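Local coordinates for protein alkaline phosphatase D (Bacillus subtilis, PDB 2YEQ) that hydrolyses phosphate esters, acting as an alkaline phosphatase and phosphodiesterase with iron and calcium in its active site, at residues G12-D17 against H245-I250; V24-L29 against S74-A79; Y156-Y161 against V168-S173. All blocks are in the same frame, centred on the assembly; numbering follows the deposited sequence.

Interaction 1 (G12-D17 against H245-I250). With EDO (1,2-ethanediol), chain I.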
loop_
_atom_site.group_PDB
_atom_site.type_symbol
_atom_site.label_atom_id
_atom_site.label_comp_id
_atom_site.label_asym_id
_atom_site.label_seq_id
_atom_site.Cartn_x
_atom_site.Cartn_y
_atom_site.Cartn_z
ATOM N N GLY A 12 -9.599 8.883 14.520
ATOM C CA GLY A 12 -10.208 9.679 13.461
ATOM C C GLY A 12 -11.258 8.939 12.672
ATOM O O GLY A 12 -11.985 8.075 13.186
ATOM N N VAL A 13 -11.347 9.301 11.396
ATOM C CA VAL A 13 -12.301 8.740 10.481
ATOM C C VAL A 13 -11.611 8.395 9.160
ATOM O O VAL A 13 -10.452 8.769 8.931
ATOM C CB VAL A 13 -13.487 9.714 10.223
ATOM C CG1 VAL A 13 -14.221 10.079 11.554
ATOM C CG2 VAL A 13 -13.018 10.994 9.458
ATOM N N ALA A 14 -12.307 7.658 8.316
ATOM C CA ALA A 14 -11.746 7.257 7.022
ATOM C C ALA A 14 -12.877 6.925 6.093
ATOM O O ALA A 14 -14.013 6.693 6.528
ATOM C CB ALA A 14 -10.774 6.035 7.160
ATOM N N SER A 15 -12.574 6.926 4.800
ATOM C CA SER A 15 -13.511 6.454 3.792
ATOM C C SER A 15 -12.776 5.636 2.744
ATOM O O SER A 15 -11.567 5.734 2.574
ATOM C CB SER A 15 -14.262 7.619 3.118
ATOM O OG SER A 15 -13.398 8.379 2.272
ATOM N N GLY A 16 -13.516 4.837 2.012
ATOM C CA GLY A 16 -12.855 3.944 1.094
ATOM C C GLY A 16 -13.727 3.154 0.168
ATOM O O GLY A 16 -14.953 3.214 0.209
ATOM N N ASP A 17 -13.050 2.416 -0.695
ATOM C CA ASP A 17 -13.688 1.547 -1.668
ATOM C C ASP A 17 -14.864 2.207 -2.353
ATOM O O ASP A 17 -15.961 1.655 -2.401
ATOM C CB ASP A 17 -14.081 0.221 -1.003
ATOM C CG ASP A 17 -12.914 -0.756 -0.944
ATOM O OD1 ASP A 17 -11.748 -0.291 -1.013
ATOM O OD2 ASP A 17 -13.169 -1.984 -0.839
ATOM N N HIS A 245 -9.747 -1.982 11.094
ATOM C CA HIS A 245 -9.171 -0.650 10.970
ATOM C C HIS A 245 -9.177 -0.059 9.562
ATOM O O HIS A 245 -8.689 1.038 9.365
ATOM C CB HIS A 245 -7.767 -0.612 11.569
ATOM C CG HIS A 245 -7.772 -0.786 13.050
ATOM N ND1 HIS A 245 -7.869 -2.024 13.644
ATOM C CD2 HIS A 245 -7.779 0.124 14.053
ATOM C CE1 HIS A 245 -7.918 -1.866 14.957
ATOM N NE2 HIS A 245 -7.862 -0.575 15.227
ATOM N N MET A 246 -9.757 -0.759 8.601
ATOM C CA MET A 246 -9.708 -0.308 7.204
ATOM C C MET A 246 -11.086 -0.122 6.607
ATOM O O MET A 246 -12.009 -0.897 6.887
ATOM C CB MET A 246 -8.927 -1.315 6.361
ATOM C CG MET A 246 -7.457 -1.361 6.643
ATOM S SD MET A 246 -6.638 0.237 6.392
ATOM C CE MET A 246 -4.957 -0.107 6.745
ATOM N N PRO A 247 -11.233 0.870 5.725
ATOM C CA PRO A 247 -12.539 1.164 5.122
ATOM C C PRO A 247 -12.850 0.230 3.951
ATOM O O PRO A 247 -12.834 0.639 2.788
ATOM C CB PRO A 247 -12.383 2.606 4.649
ATOM C CG PRO A 247 -10.963 2.695 4.266
ATOM C CD PRO A 247 -10.219 1.846 5.294
ATOM N N LEU A 248 -13.154 -1.015 4.291
ATOM C CA LEU A 248 -13.462 -2.084 3.342
ATOM C C LEU A 248 -14.938 -2.423 3.344
ATOM O O LEU A 248 -15.635 -2.216 4.327
ATOM C CB LEU A 248 -12.649 -3.323 3.734
ATOM C CG LEU A 248 -11.122 -3.153 3.699
ATOM C CD1 LEU A 248 -10.407 -4.394 4.217
ATOM C CD2 LEU A 248 -10.594 -2.834 2.290
ATOM N N ARG A 249 -15.416 -2.991 2.249
ATOM C CA ARG A 249 -16.803 -3.454 2.158
ATOM C C ARG A 249 -16.998 -4.805 2.845
ATOM O O ARG A 249 -16.033 -5.458 3.187
ATOM C CB ARG A 249 -17.230 -3.516 0.694
ATOM C CG ARG A 249 -17.339 -2.132 0.111
ATOM C CD ARG A 249 -17.799 -2.116 -1.302
ATOM N NE ARG A 249 -17.823 -0.736 -1.806
ATOM C CZ ARG A 249 -18.875 0.079 -1.779
ATOM N NH1 ARG A 249 -20.034 -0.299 -1.272
ATOM N NH2 ARG A 249 -18.769 1.301 -2.273
ATOM N N ILE A 250 -18.249 -5.196 3.058
ATOM C CA ILE A 250 -18.574 -6.379 3.870
ATOM C C ILE A 250 -18.075 -7.716 3.233
ATOM O O ILE A 250 -17.766 -8.685 3.936
ATOM C CB ILE A 250 -20.101 -6.418 4.200
ATOM C CG1 ILE A 250 -20.381 -7.384 5.372
ATOM C CG2 ILE A 250 -20.924 -6.750 2.957
ATOM C CD1 ILE A 250 -19.679 -6.983 6.678
HETATM C C1 EDO I . -15.298 -1.646 -4.364
HETATM O O1 EDO I . -14.700 -0.356 -4.568
HETATM C C2 EDO I . -14.280 -2.608 -3.772
HETATM O O2 EDO I . -14.814 -3.239 -2.606
HETATM O O HOH W 1 -13.757 -4.267 0.175
#

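Interaction 2 (V24-L29 against S74-A79). With EDO (1,2-ethanediol), chain R.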
loop_
_atom_site.group_PDB
_atom_site.type_symbol
_atom_site.label_atom_id
_atom_site.label_comp_id
_atom_site.label_asym_id
_atom_site.label_seq_id
_atom_site.Cartn_x
_atom_site.Cartn_y
_atom_site.Cartn_z
ATOM N N VAL A 24 -17.537 3.463 1.389
ATOM C CA VAL A 24 -17.441 2.971 2.763
ATOM C C VAL A 24 -16.992 4.120 3.662
ATOM O O VAL A 24 -16.048 4.858 3.328
ATOM C CB VAL A 24 -16.452 1.796 2.903
ATOM C CG1 VAL A 24 -16.317 1.394 4.372
ATOM C CG2 VAL A 24 -16.904 0.590 2.064
ATOM N N LEU A 25 -17.668 4.263 4.795
ATOM C CA LEU A 25 -17.272 5.183 5.856
ATOM C C LEU A 25 -16.801 4.366 7.050
ATOM O O LEU A 25 -17.444 3.391 7.419
ATOM C CB LEU A 25 -18.456 6.061 6.266
ATOM C CG LEU A 25 -19.280 6.729 5.156
ATOM C CD1 LEU A 25 -20.435 7.545 5.778
ATOM C CD2 LEU A 25 -18.395 7.615 4.276
ATOM N N TRP A 26 -15.714 4.796 7.679
ATOM C CA TRP A 26 -15.097 4.066 8.760
ATOM C C TRP A 26 -14.834 4.970 9.955
ATOM O O TRP A 26 -14.442 6.132 9.810
ATOM C CB TRP A 26 -13.760 3.456 8.296
ATOM C CG TRP A 26 -12.995 2.761 9.388
ATOM C CD1 TRP A 26 -13.054 1.435 9.713
ATOM C CD2 TRP A 26 -12.064 3.357 10.309
ATOM N NE1 TRP A 26 -12.232 1.175 10.783
ATOM C CE2 TRP A 26 -11.618 2.331 11.172
ATOM C CE3 TRP A 26 -11.575 4.661 10.501
ATOM C CZ2 TRP A 26 -10.703 2.555 12.187
ATOM C CZ3 TRP A 26 -10.681 4.883 11.546
ATOM C CH2 TRP A 26 -10.248 3.827 12.367
ATOM N N THR A 27 -15.040 4.411 11.141
ATOM C CA THR A 27 -14.393 4.925 12.325
ATOM C C THR A 27 -14.283 3.789 13.341
ATOM O O THR A 27 -14.654 2.648 13.044
ATOM C CB THR A 27 -15.126 6.152 12.897
ATOM O OG1 THR A 27 -14.263 6.794 13.841
ATOM C CG2 THR A 27 -16.487 5.769 13.526
ATOM N N ARG A 28 -13.754 4.112 14.508
ATOM C CA ARG A 28 -13.621 3.170 15.599
ATOM C C ARG A 28 -13.741 3.962 16.900
ATOM O O ARG A 28 -13.113 5.045 17.059
ATOM C CB ARG A 28 -12.272 2.445 15.559
ATOM C CG ARG A 28 -12.072 1.470 16.773
ATOM C CD ARG A 28 -10.834 0.608 16.702
ATOM N NE ARG A 28 -10.692 -0.023 18.009
ATOM C CZ ARG A 28 -9.567 -0.342 18.622
ATOM N NH1 ARG A 28 -8.386 -0.190 18.048
ATOM N NH2 ARG A 28 -9.643 -0.863 19.852
ATOM N N LEU A 29 -14.510 3.416 17.836
ATOM C CA LEU A 29 -14.588 3.966 19.202
ATOM C C LEU A 29 -13.474 3.381 20.055
ATOM O O LEU A 29 -13.497 2.188 20.371
ATOM C CB LEU A 29 -15.939 3.659 19.840
ATOM C CG LEU A 29 -17.154 3.978 18.981
ATOM C CD1 LEU A 29 -18.470 3.666 19.742
ATOM C CD2 LEU A 29 -17.093 5.448 18.542
ATOM N N SER A 74 -15.322 -0.997 15.980
ATOM C CA SER A 74 -15.157 -0.363 14.692
ATOM C C SER A 74 -16.530 -0.167 14.055
ATOM O O SER A 74 -17.543 -0.797 14.422
ATOM C CB SER A 74 -14.255 -1.196 13.789
ATOM O OG SER A 74 -14.833 -2.463 13.535
ATOM N N VAL A 75 -16.573 0.750 13.102
ATOM C CA VAL A 75 -17.787 1.034 12.377
ATOM C C VAL A 75 -17.473 1.011 10.878
ATOM O O VAL A 75 -16.550 1.689 10.425
ATOM C CB VAL A 75 -18.361 2.422 12.781
ATOM C CG1 VAL A 75 -19.564 2.760 11.932
ATOM C CG2 VAL A 75 -18.709 2.447 14.289
ATOM N N HIS A 76 -18.214 0.210 10.131
ATOM C CA HIS A 76 -18.138 0.203 8.666
ATOM C C HIS A 76 -19.527 0.460 8.136
ATOM O O HIS A 76 -20.439 -0.301 8.426
ATOM C CB HIS A 76 -17.678 -1.155 8.132
ATOM C CG HIS A 76 -16.274 -1.508 8.505
ATOM N ND1 HIS A 76 -15.925 -1.911 9.772
ATOM C CD2 HIS A 76 -15.139 -1.516 7.776
ATOM C CE1 HIS A 76 -14.624 -2.139 9.806
ATOM N NE2 HIS A 76 -14.126 -1.905 8.606
ATOM N N VAL A 77 -19.688 1.537 7.372
ATOM C CA VAL A 77 -20.978 1.922 6.822
ATOM C C VAL A 77 -20.818 1.925 5.313
ATOM O O VAL A 77 -19.883 2.507 4.795
ATOM C CB VAL A 77 -21.386 3.366 7.281
ATOM C CG1 VAL A 77 -22.593 3.880 6.492
ATOM C CG2 VAL A 77 -21.648 3.428 8.792
ATOM N N GLU A 78 -21.723 1.277 4.600
ATOM C CA GLU A 78 -21.734 1.386 3.150
ATOM C C GLU A 78 -22.842 2.383 2.777
ATOM O O GLU A 78 -24.007 2.028 2.664
ATOM C CB GLU A 78 -21.892 0.007 2.498
ATOM C CG GLU A 78 -20.573 -0.791 2.609
ATOM C CD GLU A 78 -20.660 -2.216 2.076
ATOM O OE1 GLU A 78 -21.179 -2.403 0.947
ATOM O OE2 GLU A 78 -20.200 -3.136 2.789
ATOM N N ALA A 79 -22.456 3.652 2.661
ATOM C CA ALA A 79 -23.403 4.737 2.425
ATOM C C ALA A 79 -23.740 4.693 0.953
ATOM O O ALA A 79 -22.882 4.949 0.111
ATOM C CB ALA A 79 -22.786 6.056 2.786
HETATM C C1 EDO R . -20.883 -3.054 12.725
HETATM O O1 EDO R . -20.251 -3.623 13.874
HETATM C C2 EDO R . -20.524 -1.577 12.631
HETATM O O2 EDO R . -20.382 -1.197 11.261
#

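Interaction 3 (Y156-Y161 against V168-S173). With EDO (1,2-ethanediol), chain F.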
loop_
_atom_site.group_PDB
_atom_site.type_symbol
_atom_site.label_atom_id
_atom_site.label_comp_id
_atom_site.label_asym_id
_atom_site.label_seq_id
_atom_site.Cartn_x
_atom_site.Cartn_y
_atom_site.Cartn_z
ATOM N N TYR A 156 7.050 -5.718 14.599
ATOM C CA TYR A 156 8.166 -5.863 15.509
ATOM C C TYR A 156 7.939 -5.312 16.919
ATOM O O TYR A 156 7.057 -4.489 17.148
ATOM C CB TYR A 156 9.407 -5.199 14.926
ATOM C CG TYR A 156 9.864 -5.835 13.631
ATOM C CD1 TYR A 156 10.488 -7.073 13.636
ATOM C CD2 TYR A 156 9.652 -5.210 12.402
ATOM C CE1 TYR A 156 10.894 -7.673 12.460
ATOM C CE2 TYR A 156 10.040 -5.803 11.223
ATOM C CZ TYR A 156 10.643 -7.038 11.252
ATOM O OH TYR A 156 11.034 -7.629 10.079
ATOM N N GLY A 157 8.720 -5.844 17.856
ATOM C CA GLY A 157 8.951 -5.214 19.140
ATOM C C GLY A 157 9.899 -4.045 18.956
ATOM O O GLY A 157 10.318 -3.744 17.832
ATOM N N PRO A 158 10.243 -3.380 20.050
ATOM C CA PRO A 158 11.117 -2.216 19.966
ATOM C C PRO A 158 12.585 -2.607 19.817
ATOM O O PRO A 158 12.989 -3.675 20.267
ATOM C CB PRO A 158 10.851 -1.488 21.291
ATOM C CG PRO A 158 10.434 -2.527 22.209
ATOM C CD PRO A 158 9.652 -3.520 21.392
ATOM N N ASN A 159 13.372 -1.751 19.173
ATOM C CA ASN A 159 14.806 -1.982 18.983
ATOM C C ASN A 159 15.110 -3.272 18.226
ATOM O O ASN A 159 16.093 -3.965 18.521
ATOM C CB ASN A 159 15.541 -2.038 20.335
ATOM C CG ASN A 159 15.241 -0.845 21.216
ATOM O OD1 ASN A 159 14.736 -0.989 22.342
ATOM N ND2 ASN A 159 15.552 0.343 20.715
ATOM N N GLU A 160 14.253 -3.642 17.290
ATOM C CA GLU A 160 14.490 -4.847 16.517
ATOM C C GLU A 160 14.851 -4.487 15.088
ATOM O O GLU A 160 15.983 -4.757 14.639
ATOM C CB GLU A 160 13.285 -5.775 16.588
ATOM C CG GLU A 160 13.166 -6.431 17.956
ATOM C CD GLU A 160 11.825 -7.084 18.206
ATOM O OE1 GLU A 160 11.071 -7.320 17.233
ATOM O OE2 GLU A 160 11.530 -7.356 19.401
ATOM N N TYR A 161 13.895 -3.894 14.378
ATOM C CA TYR A 161 14.110 -3.467 13.002
ATOM C C TYR A 161 14.542 -2.015 13.030
ATOM O O TYR A 161 13.707 -1.109 13.092
ATOM C CB TYR A 161 12.841 -3.655 12.201
ATOM C CG TYR A 161 12.908 -3.166 10.765
ATOM C CD1 TYR A 161 14.112 -3.134 10.056
ATOM C CD2 TYR A 161 11.770 -2.734 10.125
ATOM C CE1 TYR A 161 14.157 -2.688 8.755
ATOM C CE2 TYR A 161 11.803 -2.302 8.821
ATOM C CZ TYR A 161 12.987 -2.277 8.144
ATOM O OH TYR A 161 13.017 -1.805 6.856
ATOM N N VAL A 168 13.484 6.722 15.912
ATOM C CA VAL A 168 13.131 7.950 16.621
ATOM C C VAL A 168 11.859 7.812 17.446
ATOM O O VAL A 168 11.650 8.588 18.373
ATOM C CB VAL A 168 13.046 9.161 15.638
ATOM C CG1 VAL A 168 14.430 9.419 15.040
ATOM C CG2 VAL A 168 11.993 8.932 14.546
ATOM N N ARG A 169 10.992 6.868 17.068
ATOM C CA ARG A 169 9.844 6.485 17.880
ATOM C C ARG A 169 9.965 4.990 18.189
ATOM O O ARG A 169 10.871 4.321 17.677
ATOM C CB ARG A 169 8.532 6.790 17.169
ATOM C CG ARG A 169 8.357 8.252 16.704
ATOM C CD ARG A 169 6.924 8.563 16.313
ATOM N NE ARG A 169 6.649 8.172 14.916
ATOM C CZ ARG A 169 5.569 8.512 14.234
ATOM N NH1 ARG A 169 4.617 9.215 14.814
ATOM N NH2 ARG A 169 5.423 8.146 12.961
ATOM N N THR A 170 9.058 4.474 19.004
ATOM C CA THR A 170 9.200 3.122 19.574
ATOM C C THR A 170 7.890 2.378 19.508
ATOM O O THR A 170 6.849 2.907 19.920
ATOM C CB THR A 170 9.640 3.213 21.053
ATOM O OG1 THR A 170 10.850 3.969 21.122
ATOM C CG2 THR A 170 9.887 1.794 21.651
ATOM N N HIS A 171 7.924 1.133 19.031
ATOM C CA HIS A 171 6.738 0.320 19.035
ATOM C C HIS A 171 6.194 0.150 20.445
ATOM O O HIS A 171 6.946 0.197 21.411
ATOM C CB HIS A 171 7.007 -1.032 18.365
ATOM C CG HIS A 171 6.924 -0.982 16.877
ATOM N ND1 HIS A 171 7.828 -1.628 16.057
ATOM C CD2 HIS A 171 6.054 -0.346 16.055
ATOM C CE1 HIS A 171 7.506 -1.394 14.792
ATOM N NE2 HIS A 171 6.421 -0.639 14.764
ATOM N N ASN A 172 4.877 -0.015 20.529
ATOM C CA ASN A 172 4.114 -0.010 21.777
ATOM C C ASN A 172 4.210 -1.303 22.565
ATOM O O ASN A 172 3.868 -1.322 23.746
ATOM C CB ASN A 172 2.630 0.238 21.475
ATOM C CG ASN A 172 1.948 -0.956 20.723
ATOM O OD1 ASN A 172 2.384 -1.372 19.642
ATOM N ND2 ASN A 172 0.883 -1.486 21.302
ATOM N N SER A 173 4.674 -2.375 21.915
ATOM C CA SER A 173 4.672 -3.700 22.509
ATOM C C SER A 173 5.775 -4.571 21.933
ATOM O O SER A 173 6.426 -4.211 20.950
ATOM C CB SER A 173 3.323 -4.368 22.255
ATOM O OG SER A 173 3.162 -4.781 20.888
HETATM C C1 EDO F . 7.179 -1.519 25.094
HETATM O O1 EDO F . 7.650 -0.356 24.404
HETATM C C2 EDO F . 8.084 -2.707 24.825
HETATM O O2 EDO F . 7.664 -3.811 25.626
#

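Interaction 1 (G12-D17 against H245-I250)
With CG opposite its own carbonyl carbon (chi1 -69°) and the chain stretched out from CG to NE, Arg-249 carries its guanidinium across to the backbone carbonyl of Asp-17. Two nitrogens grip one oxygen side-on: Arg-249 NE lies 3.1 Å and its NH2 2.8 Å from Asp-17 O. Both donors lie in the carbonyl plane, while the oxygen sits about 15° out of the guanidinium plane. Ser-22 OG takes a second bond from NH2 and Glu-78 forms a salt bridge with NH1, which fixes the rotation of the group. The carboxylate follows a different route: Asp-17 OD2 accepts from a water at 2.6 Å, which in turn accepts from Arg-249 N at 2.9 Å, and a bound ethanediol donates from O2 to OD2 at 2.7 Å; OD1 pairs with Arg-263.

Further back, the Pro-247 ring packs on the strand's backbone, its CG 3.5 Å from Ser-15 O and its CB 3.6 Å from Gly-16 N, and a CB on Gly-16 would run into that ring. Pro-247 centres an inverse gamma turn, closed by Leu-248 N bonding to Met-246 O.

Strand 13-16, from the N-terminal PhoD domain, runs between strands 23-28 and 203-206 of the large mixed sheet; the loop leaving helix 228-245, from the phosphatase domain, passes alongside it, with Pro-247 also touching Trp-26 and Leu-248 reaching Val-206.

Interaction 2 (V24-L29 against S74-A79)
Trp-26 points an edge of its indole at the face of the His-76 imidazole, a T-shaped pair with the planes at 77° and the centroids of the five-membered ring and the imidazole 5.1 Å apart. With CG anti to the backbone N (chi1 176°), Trp-26 brings CD1 to 3.7 Å from His-76 NE2, near the rim of the histidine ring. The polar ends are held from outside: Trp-26 NE1 bonds to Glu-244 O, His-76 NE2 to Tyr-243 O, and Arg-190 makes a cation-pi contact with the indole.

Beneath the rings the backbones form a regular antiparallel ladder. Leu-25 with Val-77 and Thr-27 with Val-75 are the hydrogen-bonded pairs, Leu-25 N reaching Val-77 O at 2.8 Å. The face bearing these four residues packs on strands 44-51 and 87-94 of the four-stranded sheet, consistent with an E-set beta-sandwich. Strand 74-79 is an edge strand of the large mixed sheet within this chain, and the outward N-H of His-76 is taken by ethanediol O2.

Thr-27 and Val-75 lie side by side, CG2 of the threonine 3.9 Å from CB of the valine, and Leu-25 CD1 meets Ala-79 CB at 4.1 Å. On the ring side, Val-24 CG2 rests 4.0 Å from Glu-78 CG.

Interaction 3 (Y156-Y161 against V168-S173)
Pro-158 and Thr-170 meet where the long connection between strand 145-148 and helix 179-190 of the calcineurin-like phosphatase fold doubles back on itself. Neither segment is helix or strand, and no hydrogen bond passes directly from one to the other, so the contact rests on carbon and carbonyl packing.

The tight part surrounds the proline. Thr-170 turns CG2 opposite its backbone N, which sets this methyl 3.4 Å from Pro-158 CB, closer than usual for two carbons. At another corner of the ring, Pro-158 CD lies 3.3 Å from Ser-173 O. Gly-157 CA also lies 3.3 Å from Ser-173 O, a nearly straight CA-H...O contact (161° at the hydrogen). A glycine in place of Pro-158 would probably leave the Thr-170 methyl and Ser-173 O without their carbon partners and let the backbone turn more freely.

Inward, the His-171 ring tucks in beside the Tyr-156 carbonyl. His-171 ND1 comes within 3.2 Å of Tyr-156 O, but the angle is too poor for a hydrogen bond; NE2 bonds instead to Tyr-189 OH, and Tyr-156 O accepts from Arg-185.

The looser side begins at exposed Thr-170. There an ethanediol donates from O1 to His-171 O and brings its C2 to 3.5 Å from Pro-158 CG.

On the buried side, Gly-157 N donates to Glu-160 OE1 at 2.8 Å, approaching from well above the carboxylate plane.

Interactions 1 and 2 are one continuous piece of structure, their centres about 6 Å apart. Strands 13-16 and 23-28 are sheet neighbours, with Ala-14 O 2.8 Å from Trp-26 N and Gly-12 O 2.7 Å from Thr-27 OG1, both probable hydrogen bonds. Glu-78 reinforces the join, its OE2 accepting from Ile-250 N. Interaction 3 stands apart: its centre is about 26 Å from that of interaction 1 and 29 Å from that of interaction 2. It borders metal sites: the Tyr-156 side chain is about 5 Å from a bound sodium ion and packs on Asn-215, a ligand of the second calcium, Tyr-161 touches the iron ligand His-382, and Glu-160 bonds to Gln-517, a sodium ligand.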